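Local coordinates for protein agarase (Pseudoalteromonas fuliginea, PDB 6XJ9) that probably hydrolyses glycosidic bonds in agarose, the galactan of red algal cell walls, at residues L529-K539 / E569-D577; S588-F599 / P626-V637. All blocks are in the same frame, centred on the assembly; numbering follows the deposited sequence.

Interaction 1 (L529-K539 / E569-D577); sequences LGRDAKTVPTK and EFDKGVTID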
loop_
_atom_site.group_PDB
_atom_site.type_symbol
_atom_site.label_atom_id
_atom_site.label_comp_id
_atom_site.label_asym_id
_atom_site.label_seq_id
_atom_site.Cartn_x
_atom_site.Cartn_y
_atom_site.Cartn_z
ATOM N N LEU A 529 -37.119 31.585 23.455
ATOM C CA LEU A 529 -38.471 32.140 23.477
ATOM C C LEU A 529 -39.044 32.074 24.893
ATOM O O LEU A 529 -39.893 32.889 25.256
ATOM C CB LEU A 529 -39.370 31.363 22.508
ATOM C CG LEU A 529 -39.289 31.756 21.033
ATOM C CD1 LEU A 529 -39.930 30.697 20.149
ATOM C CD2 LEU A 529 -39.941 33.108 20.786
ATOM N N GLY A 530 -38.559 31.098 25.676
ATOM C CA GLY A 530 -39.080 30.809 27.005
ATOM C C GLY A 530 -38.500 31.729 28.075
ATOM O O GLY A 530 -38.856 31.613 29.251
ATOM N N ARG A 531 -37.620 32.647 27.647
ATOM C CA ARG A 531 -36.881 33.522 28.545
ATOM C C ARG A 531 -37.363 34.967 28.397
ATOM O O ARG A 531 -38.136 35.290 27.492
ATOM C CB ARG A 531 -35.369 33.353 28.332
ATOM C CG ARG A 531 -34.882 31.916 28.467
ATOM C CD ARG A 531 -33.441 31.681 28.054
ATOM N NE ARG A 531 -32.526 32.386 28.936
ATOM C CZ ARG A 531 -31.239 32.625 28.703
ATOM N NH1 ARG A 531 -30.668 32.223 27.579
ATOM N NH2 ARG A 531 -30.522 33.282 29.602
ATOM N N ASP A 532 -36.880 35.836 29.299
ATOM C CA ASP A 532 -37.384 37.195 29.426
ATOM C C ASP A 532 -36.586 38.146 28.537
ATOM O O ASP A 532 -35.361 38.218 28.629
ATOM C CB ASP A 532 -37.381 37.650 30.889
ATOM C CG ASP A 532 -38.096 38.971 31.153
ATOM O OD1 ASP A 532 -38.609 39.582 30.194
ATOM O OD2 ASP A 532 -38.126 39.387 32.330
ATOM N N ALA A 533 -37.315 38.922 27.726
ATOM C CA ALA A 533 -36.731 39.936 26.865
ATOM C C ALA A 533 -35.865 40.919 27.650
ATOM O O ALA A 533 -34.921 41.461 27.085
ATOM C CB ALA A 533 -37.815 40.652 26.092
ATOM N N LYS A 534 -36.181 41.131 28.939
ATOM C CA LYS A 534 -35.547 42.153 29.765
ATOM C C LYS A 534 -34.078 41.832 30.019
ATOM O O LYS A 534 -33.253 42.738 30.126
ATOM C CB LYS A 534 -36.270 42.303 31.109
ATOM C CG LYS A 534 -37.146 43.542 31.245
ATOM C CD LYS A 534 -38.029 43.535 32.480
ATOM C CE LYS A 534 -39.217 44.471 32.381
ATOM N NZ LYS A 534 -38.806 45.895 32.381
ATOM N N THR A 535 -33.749 40.542 30.135
ATOM C CA THR A 535 -32.397 40.164 30.514
ATOM C C THR A 535 -31.730 39.293 29.447
ATOM O O THR A 535 -30.596 38.875 29.644
ATOM C CB THR A 535 -32.371 39.481 31.889
ATOM O OG1 THR A 535 -33.298 38.398 31.858
ATOM C CG2 THR A 535 -32.698 40.422 33.030
ATOM N N VAL A 536 -32.424 39.028 28.328
ATOM C CA VAL A 536 -31.904 38.139 27.294
ATOM C C VAL A 536 -31.972 38.856 25.944
ATOM O O VAL A 536 -33.003 38.836 25.271
ATOM C CB VAL A 536 -32.667 36.795 27.260
ATOM C CG1 VAL A 536 -32.113 35.854 26.198
ATOM C CG2 VAL A 536 -32.698 36.100 28.614
ATOM N N PRO A 537 -30.891 39.547 25.515
ATOM C CA PRO A 537 -30.909 40.308 24.261
ATOM C C PRO A 537 -31.467 39.579 23.037
ATOM O O PRO A 537 -32.259 40.151 22.295
ATOM C CB PRO A 537 -29.440 40.707 24.090
ATOM C CG PRO A 537 -28.948 40.850 25.524
ATOM C CD PRO A 537 -29.647 39.734 26.269
ATOM N N THR A 538 -31.076 38.316 22.835
ATOM C CA THR A 538 -31.580 37.566 21.694
ATOM C C THR A 538 -33.101 37.437 21.761
ATOM O O THR A 538 -33.768 37.439 20.730
ATOM C CB THR A 538 -30.895 36.205 21.535
ATOM O OG1 THR A 538 -29.522 36.469 21.239
ATOM C CG2 THR A 538 -31.511 35.389 20.415
ATOM N N LYS A 539 -33.653 37.286 22.970
ATOM C CA LYS A 539 -35.099 37.196 23.100
ATOM C C LYS A 539 -35.738 38.548 22.767
ATOM O O LYS A 539 -36.736 38.610 22.054
ATOM C CB LYS A 539 -35.510 36.655 24.475
ATOM C CG LYS A 539 -36.993 36.817 24.814
ATOM C CD LYS A 539 -37.944 36.122 23.838
ATOM C CE LYS A 539 -39.405 36.232 24.225
ATOM N NZ LYS A 539 -39.672 35.677 25.576
ATOM N N GLU A 569 -46.659 39.242 27.972
ATOM C CA GLU A 569 -46.554 37.828 28.299
ATOM C C GLU A 569 -45.499 37.195 27.389
ATOM O O GLU A 569 -44.599 36.508 27.868
ATOM C CB GLU A 569 -47.902 37.103 28.184
ATOM C CG GLU A 569 -47.920 35.741 28.872
ATOM C CD GLU A 569 -49.150 34.866 28.671
ATOM O OE1 GLU A 569 -50.256 35.416 28.490
ATOM O OE2 GLU A 569 -49.003 33.625 28.699
ATOM N N PHE A 570 -45.610 37.468 26.080
ATOM C CA PHE A 570 -44.726 36.888 25.081
ATOM C C PHE A 570 -43.277 37.214 25.430
ATOM O O PHE A 570 -42.420 36.328 25.445
ATOM C CB PHE A 570 -45.111 37.346 23.673
ATOM C CG PHE A 570 -44.228 36.787 22.585
ATOM C CD1 PHE A 570 -44.630 35.689 21.840
ATOM C CD2 PHE A 570 -42.980 37.341 22.329
ATOM C CE1 PHE A 570 -43.806 35.164 20.852
ATOM C CE2 PHE A 570 -42.160 36.818 21.338
ATOM C CZ PHE A 570 -42.574 35.728 20.605
ATOM N N ASP A 571 -43.043 38.494 25.742
ATOM C CA ASP A 571 -41.738 39.052 26.053
ATOM C C ASP A 571 -41.163 38.412 27.313
ATOM O O ASP A 571 -39.954 38.192 27.397
ATOM C CB ASP A 571 -41.828 40.573 26.196
ATOM C CG ASP A 571 -42.089 41.278 24.875
ATOM O OD1 ASP A 571 -42.152 40.575 23.838
ATOM O OD2 ASP A 571 -42.229 42.523 24.889
ATOM N N LYS A 572 -42.043 38.136 28.285
ATOM C CA LYS A 572 -41.645 37.580 29.571
ATOM C C LYS A 572 -41.156 36.142 29.390
ATOM O O LYS A 572 -40.200 35.724 30.042
ATOM C CB LYS A 572 -42.818 37.635 30.559
ATOM C CG LYS A 572 -42.483 37.314 32.012
ATOM C CD LYS A 572 -43.687 37.405 32.941
ATOM C CE LYS A 572 -43.384 36.953 34.358
ATOM N NZ LYS A 572 -44.612 36.840 35.187
ATOM N N GLY A 573 -41.831 35.391 28.513
ATOM C CA GLY A 573 -41.540 33.978 28.333
ATOM C C GLY A 573 -42.732 33.236 27.740
ATOM O O GLY A 573 -43.844 33.362 28.247
ATOM N N VAL A 574 -42.485 32.479 26.658
ATOM C CA VAL A 574 -43.488 31.625 26.034
ATOM C C VAL A 574 -42.980 30.192 26.070
ATOM O O VAL A 574 -41.821 29.944 25.747
ATOM C CB VAL A 574 -43.764 32.001 24.563
ATOM C CG1 VAL A 574 -45.030 31.342 24.033
ATOM C CG2 VAL A 574 -43.779 33.498 24.316
ATOM N N THR A 575 -43.869 29.256 26.418
ATOM C CA THR A 575 -43.604 27.849 26.167
ATOM C C THR A 575 -44.301 27.466 24.869
ATOM O O THR A 575 -45.525 27.379 24.852
ATOM C CB THR A 575 -44.116 26.965 27.315
ATOM O OG1 THR A 575 -43.523 27.447 28.519
ATOM C CG2 THR A 575 -43.785 25.502 27.117
ATOM N N ILE A 576 -43.524 27.242 23.797
ATOM C CA ILE A 576 -44.129 26.925 22.505
ATOM C C ILE A 576 -44.703 25.515 22.530
ATOM O O ILE A 576 -44.272 24.669 23.312
ATOM C CB ILE A 576 -43.173 27.131 21.305
ATOM C CG1 ILE A 576 -41.908 26.273 21.403
ATOM C CG2 ILE A 576 -42.845 28.604 21.110
ATOM C CD1 ILE A 576 -42.051 24.883 20.827
ATOM N N ASP A 577 -45.681 25.287 21.646
ATOM C CA ASP A 577 -46.270 23.979 21.423
ATOM C C ASP A 577 -45.386 23.197 20.455
ATOM O O ASP A 577 -45.362 23.497 19.269
ATOM C CB ASP A 577 -47.703 24.119 20.892
ATOM C CG ASP A 577 -48.405 22.788 20.692
ATOM O OD1 ASP A 577 -47.709 21.755 20.711
ATOM O OD2 ASP A 577 -49.645 22.796 20.533
#
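The ammonium group of K539 fills a cluster of backbone carbonyls and ties the last turn of helix 567-572 to the loop of 529-539. Its NZ lies 2.8 Å from F570 O, in the plane of that carbonyl, and 3.1 Å from D571 O in a weaker bond. Bends at chi2 (60°) and chi4 (-58°) fold the lysine chain back so that NZ also bonds to L529 O, 2.8 Å away and from above the carbonyl plane. V574 N reaches the same L529 O from the opposite face at 3.0 Å, gripping this oxygen from two sides. A533 N donates to D571 O at 2.8 Å, the stronger of the two bonds to that oxygen. Shortening K539 to an alanine would remove the amine shared by F570 O and L529 O and is likely to weaken the hold of the loop on the helix end. Beside the polar cluster, the two methyls of L529 divide the apolar work: CD2 meets F570 CZ and CD1 meets I576 CG2, each at 3.7 Å.

The outer side is looser and more exposed. G530 passes close to G573, and its CA makes a CA-H...O contact with V574 O; a CB on G573 would collide with G530 O as the chain leaves the helix. D532 brushes K572 O through its CA, while its OD1 accepts from K534 N in an Asx turn. D571 sends its carboxylate elsewhere, to S543 and K547 of helix 537-550. K572 is exposed, and its side chain leaves the backbone on the side away from the loop.

Inward, L529 and I576 rest on F587 of helix 584-609 and W560 of helix 553-560, with L590 also against L529 and L556 against F570, so the contact packs against helices 553-560 and 584-609.

Interaction 2 (S588-F599 / P626-V637); sequences SILLTAYADKYF and PIEVVKASAKYV
S633 CB makes a CH-pi contact with the F599 ring, sitting over its centre, 3.5 Å from the centroid and 8° off the ring normal. The opposite face of the ring is backed by Y598 CD2, so the phenyl group is held between its own neighbour and the other helix. With CG anti to the carbonyl carbon (chi1 -74°), CD1 of the ring also comes within 4.1 Å of V637 CG1. Next along the interface, A595 CB meets A632 CB at 3.6 Å, small side chains that permit an axis separation of 8.2 Å, and V629 CG2 lies between A595 and L591.

Polar pairs close both ends. At one, Y636 OH donates to D596 OD1 at 2.8 Å, arriving on the syn side but out of the carboxylate plane, while Y636 CD2 packs on F599 CB at 3.7 Å. At the other end S588 OG donates to E628 OE2, although the modelled separation is doubtfully short. T592 OG1 lies against E628 CB at 3.3 Å and donates to S588 O.

Further out, H521 and Y522 bond to OE1 and OE2 of E628 and position its carboxylate, and F620 of strand 620-621 backs V629 and S633 from the sheet side. Helices 584-609 and 627-634 run in broadly the same direction, 38° apart, on successive strand-helix units, an arrangement consistent with neighbouring outer helices of the (beta/alpha)8 barrel found in family 50 agarases.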
loop_
_atom_site.group_PDB
_atom_site.type_symbol
_atom_site.label_atom_id
_atom_site.label_comp_id
_atom_site.label_asym_id
_atom_site.label_seq_id
_atom_site.Cartn_x
_atom_site.Cartn_y
_atom_site.Cartn_z
ATOM N N SER A 588 -37.819 29.545 11.778
ATOM C CA SER A 588 -36.825 29.701 10.732
ATOM C C SER A 588 -36.328 31.144 10.656
ATOM O O SER A 588 -35.136 31.374 10.463
ATOM C CB SER A 588 -37.395 29.240 9.429
ATOM O OG SER A 588 -36.355 28.797 8.579
ATOM N N ILE A 589 -37.251 32.104 10.805
ATOM C CA ILE A 589 -36.944 33.530 10.771
ATOM C C ILE A 589 -36.054 33.873 11.964
ATOM O O ILE A 589 -35.059 34.589 11.819
ATOM C CB ILE A 589 -38.248 34.364 10.742
ATOM C CG1 ILE A 589 -38.874 34.384 9.339
ATOM C CG2 ILE A 589 -38.033 35.773 11.277
ATOM C CD1 ILE A 589 -40.272 34.985 9.284
ATOM N N LEU A 590 -36.401 33.304 13.126
ATOM C CA LEU A 590 -35.717 33.578 14.380
ATOM C C LEU A 590 -34.319 32.958 14.355
ATOM O O LEU A 590 -33.343 33.647 14.659
ATOM C CB LEU A 590 -36.576 33.094 15.558
ATOM C CG LEU A 590 -37.925 33.804 15.733
ATOM C CD1 LEU A 590 -38.652 33.342 16.999
ATOM C CD2 LEU A 590 -37.765 35.314 15.739
ATOM N N LEU A 591 -34.209 31.697 13.923
ATOM C CA LEU A 591 -32.896 31.066 13.808
ATOM C C LEU A 591 -32.012 31.790 12.782
ATOM O O LEU A 591 -30.839 32.051 13.050
ATOM C CB LEU A 591 -33.023 29.568 13.516
ATOM C CG LEU A 591 -31.692 28.812 13.405
ATOM C CD1 LEU A 591 -30.889 28.947 14.699
ATOM C CD2 LEU A 591 -31.923 27.339 13.083
ATOM N N THR A 592 -32.563 32.141 11.620
ATOM C CA THR A 592 -31.805 32.920 10.643
ATOM C C THR A 592 -31.296 34.218 11.270
ATOM O O THR A 592 -30.150 34.591 11.058
ATOM C CB THR A 592 -32.619 33.225 9.379
ATOM O OG1 THR A 592 -33.054 31.974 8.854
ATOM C CG2 THR A 592 -31.820 33.950 8.313
ATOM N N ALA A 593 -32.162 34.908 12.029
ATOM C CA ALA A 593 -31.847 36.200 12.616
ATOM C C ALA A 593 -30.690 36.065 13.609
ATOM O O ALA A 593 -29.801 36.918 13.667
ATOM C CB ALA A 593 -33.079 36.795 13.280
ATOM N N TYR A 594 -30.731 34.998 14.408
ATOM C CA TYR A 594 -29.664 34.704 15.350
ATOM C C TYR A 594 -28.350 34.552 14.591
ATOM O O TYR A 594 -27.380 35.247 14.879
ATOM C CB TYR A 594 -30.007 33.499 16.241
ATOM C CG TYR A 594 -28.868 33.054 17.125
ATOM C CD1 TYR A 594 -28.693 33.605 18.383
ATOM C CD2 TYR A 594 -27.945 32.110 16.686
ATOM C CE1 TYR A 594 -27.629 33.242 19.191
ATOM C CE2 TYR A 594 -26.878 31.727 17.485
ATOM C CZ TYR A 594 -26.731 32.286 18.745
ATOM O OH TYR A 594 -25.683 31.928 19.539
ATOM N N ALA A 595 -28.326 33.645 13.612
ATOM C CA ALA A 595 -27.102 33.342 12.881
ATOM C C ALA A 595 -26.633 34.558 12.077
ATOM O O ALA A 595 -25.434 34.800 11.930
ATOM C CB ALA A 595 -27.324 32.147 11.984
ATOM N N ASP A 596 -27.592 35.342 11.572
ATOM C CA ASP A 596 -27.251 36.524 10.795
ATOM C C ASP A 596 -26.439 37.516 11.632
ATOM O O ASP A 596 -25.470 38.105 11.143
ATOM C CB ASP A 596 -28.501 37.173 10.202
ATOM C CG ASP A 596 -28.175 38.491 9.538
ATOM O OD1 ASP A 596 -27.808 38.475 8.357
ATOM O OD2 ASP A 596 -28.261 39.508 10.226
ATOM N N LYS A 597 -26.851 37.711 12.889
ATOM C CA LYS A 597 -26.167 38.623 13.791
ATOM C C LYS A 597 -24.812 38.030 14.174
ATOM O O LYS A 597 -23.811 38.748 14.230
ATOM C CB LYS A 597 -27.064 38.978 14.983
ATOM C CG LYS A 597 -26.461 39.912 16.034
ATOM C CD LYS A 597 -26.251 41.344 15.560
ATOM C CE LYS A 597 -25.846 42.297 16.674
ATOM N NZ LYS A 597 -25.379 43.600 16.131
ATOM N N TYR A 598 -24.767 36.711 14.400
ATOM C CA TYR A 598 -23.481 36.078 14.671
ATOM C C TYR A 598 -22.487 36.423 13.571
ATOM O O TYR A 598 -21.388 36.911 13.853
ATOM C CB TYR A 598 -23.545 34.552 14.818
ATOM C CG TYR A 598 -22.176 33.912 14.894
ATOM C CD1 TYR A 598 -21.433 33.977 16.064
ATOM C CD2 TYR A 598 -21.601 33.265 13.812
ATOM C CE1 TYR A 598 -20.172 33.415 16.164
ATOM C CE2 TYR A 598 -20.337 32.690 13.897
ATOM C CZ TYR A 598 -19.623 32.761 15.080
ATOM O OH TYR A 598 -18.368 32.221 15.201
ATOM N N PHE A 599 -22.865 36.113 12.322
ATOM C CA PHE A 599 -21.943 36.256 11.206
ATOM C C PHE A 599 -21.656 37.721 10.896
ATOM O O PHE A 599 -20.567 38.041 10.432
ATOM C CB PHE A 599 -22.403 35.434 9.999
ATOM C CG PHE A 599 -22.172 33.960 10.213
ATOM C CD1 PHE A 599 -20.890 33.430 10.122
ATOM C CD2 PHE A 599 -23.222 33.110 10.549
ATOM C CE1 PHE A 599 -20.660 32.081 10.353
ATOM C CE2 PHE A 599 -22.989 31.759 10.768
ATOM C CZ PHE A 599 -21.711 31.249 10.682
ATOM N N PRO A 626 -27.792 23.569 10.249
ATOM C CA PRO A 626 -29.124 24.024 9.846
ATOM C C PRO A 626 -28.994 24.917 8.614
ATOM O O PRO A 626 -28.102 25.772 8.556
ATOM C CB PRO A 626 -29.605 24.869 11.032
ATOM C CG PRO A 626 -28.805 24.346 12.219
ATOM C CD PRO A 626 -27.463 23.921 11.642
ATOM N N ILE A 627 -29.883 24.710 7.631
ATOM C CA ILE A 627 -29.890 25.510 6.408
ATOM C C ILE A 627 -29.984 27.004 6.732
ATOM O O ILE A 627 -29.395 27.814 6.029
ATOM C CB ILE A 627 -30.970 25.054 5.397
ATOM C CG1 ILE A 627 -30.739 25.636 3.994
ATOM C CG2 ILE A 627 -32.375 25.384 5.895
ATOM C CD1 ILE A 627 -29.505 25.090 3.278
ATOM N N GLU A 628 -30.694 27.377 7.806
ATOM C CA GLU A 628 -30.884 28.784 8.137
ATOM C C GLU A 628 -29.547 29.431 8.496
ATOM O O GLU A 628 -29.307 30.612 8.225
ATOM C CB GLU A 628 -31.850 28.938 9.313
ATOM C CG GLU A 628 -33.290 28.602 8.963
ATOM C CD GLU A 628 -33.733 27.172 9.219
ATOM O OE1 GLU A 628 -32.862 26.291 9.391
ATOM O OE2 GLU A 628 -34.969 26.941 9.254
ATOM N N VAL A 629 -28.689 28.635 9.134
ATOM C CA VAL A 629 -27.412 29.109 9.636
ATOM C C VAL A 629 -26.451 29.201 8.454
ATOM O O VAL A 629 -25.704 30.174 8.341
ATOM C CB VAL A 629 -26.900 28.193 10.769
ATOM C CG1 VAL A 629 -25.512 28.597 11.254
ATOM C CG2 VAL A 629 -27.885 28.156 11.934
ATOM N N VAL A 630 -26.505 28.208 7.555
ATOM C CA VAL A 630 -25.643 28.219 6.381
ATOM C C VAL A 630 -25.999 29.427 5.509
ATOM O O VAL A 630 -25.121 30.132 5.007
ATOM C CB VAL A 630 -25.728 26.920 5.555
ATOM C CG1 VAL A 630 -24.863 27.027 4.305
ATOM C CG2 VAL A 630 -25.337 25.694 6.347
ATOM N N LYS A 631 -27.307 29.634 5.330
ATOM C CA LYS A 631 -27.840 30.740 4.550
ATOM C C LYS A 631 -27.373 32.066 5.145
ATOM O O LYS A 631 -26.919 32.936 4.417
ATOM C CB LYS A 631 -29.366 30.634 4.407
ATOM C CG LYS A 631 -30.019 31.752 3.602
ATOM C CD LYS A 631 -31.545 31.703 3.618
ATOM C CE LYS A 631 -32.154 32.998 3.122
ATOM N NZ LYS A 631 -33.631 32.910 3.043
ATOM N N ALA A 632 -27.472 32.217 6.471
ATOM C CA ALA A 632 -27.049 33.453 7.113
ATOM C C ALA A 632 -25.564 33.687 6.854
ATOM O O ALA A 632 -25.167 34.798 6.497
ATOM C CB ALA A 632 -27.362 33.429 8.592
ATOM N N SER A 633 -24.750 32.625 6.983
ATOM C CA SER A 633 -23.310 32.748 6.804
ATOM C C SER A 633 -22.935 33.198 5.388
ATOM O O SER A 633 -21.979 33.958 5.204
ATOM C CB SER A 633 -22.597 31.475 7.199
ATOM O OG SER A 633 -22.623 30.521 6.153
ATOM N N ALA A 634 -23.695 32.724 4.393
ATOM C CA ALA A 634 -23.379 32.934 2.986
ATOM C C ALA A 634 -23.367 34.419 2.625
ATOM O O ALA A 634 -22.710 34.810 1.672
ATOM C CB ALA A 634 -24.340 32.158 2.116
ATOM N N LYS A 635 -24.068 35.231 3.421
ATOM C CA LYS A 635 -24.186 36.663 3.207
ATOM C C LYS A 635 -22.952 37.401 3.725
ATOM O O LYS A 635 -22.848 38.607 3.539
ATOM C CB LYS A 635 -25.406 37.190 3.970
ATOM C CG LYS A 635 -26.755 36.639 3.523
ATOM C CD LYS A 635 -27.936 37.307 4.211
ATOM C CE LYS A 635 -28.115 36.869 5.650
ATOM N NZ LYS A 635 -29.123 35.787 5.776
ATOM N N TYR A 636 -22.042 36.699 4.415
ATOM C CA TYR A 636 -20.953 37.398 5.081
ATOM C C TYR A 636 -19.580 36.811 4.770
ATOM O O TYR A 636 -18.633 37.575 4.600
ATOM C CB TYR A 636 -21.188 37.489 6.594
ATOM C CG TYR A 636 -22.419 38.265 6.992
ATOM C CD1 TYR A 636 -22.420 39.654 7.012
ATOM C CD2 TYR A 636 -23.599 37.614 7.317
ATOM C CE1 TYR A 636 -23.552 40.373 7.363
ATOM C CE2 TYR A 636 -24.744 38.318 7.675
ATOM C CZ TYR A 636 -24.716 39.701 7.709
ATOM O OH TYR A 636 -25.838 40.397 8.070
ATOM N N VAL A 637 -19.473 35.479 4.711
ATOM C CA VAL A 637 -18.189 34.801 4.585
ATOM C C VAL A 637 -17.706 34.819 3.140
ATOM O O VAL A 637 -18.502 34.877 2.212
ATOM C CB VAL A 637 -18.258 33.361 5.125
ATOM C CG1 VAL A 637 -18.855 33.337 6.531
ATOM C CG2 VAL A 637 -19.053 32.443 4.201
#

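How the interactions relate
Both interactions draw on the same run of chain. Interaction 1 lies farther from the centre of the protein and is partly exposed, whereas interaction 2 is mostly buried, with F620 of strand 620-621 beside it. Helix 584-609, which supplies one side of interaction 2, also carries L590 and Y594, and these touch L529 and T538 of interaction 1, so the two meet across it despite centres about 20 Å apart. The chemistry follows the place: a loop and a helix end are joined chiefly by backbone carbonyls and one lysine, while two packed helices meet through alanines, valine and an aromatic ring, with side-chain hydrogen bonds toward the ends.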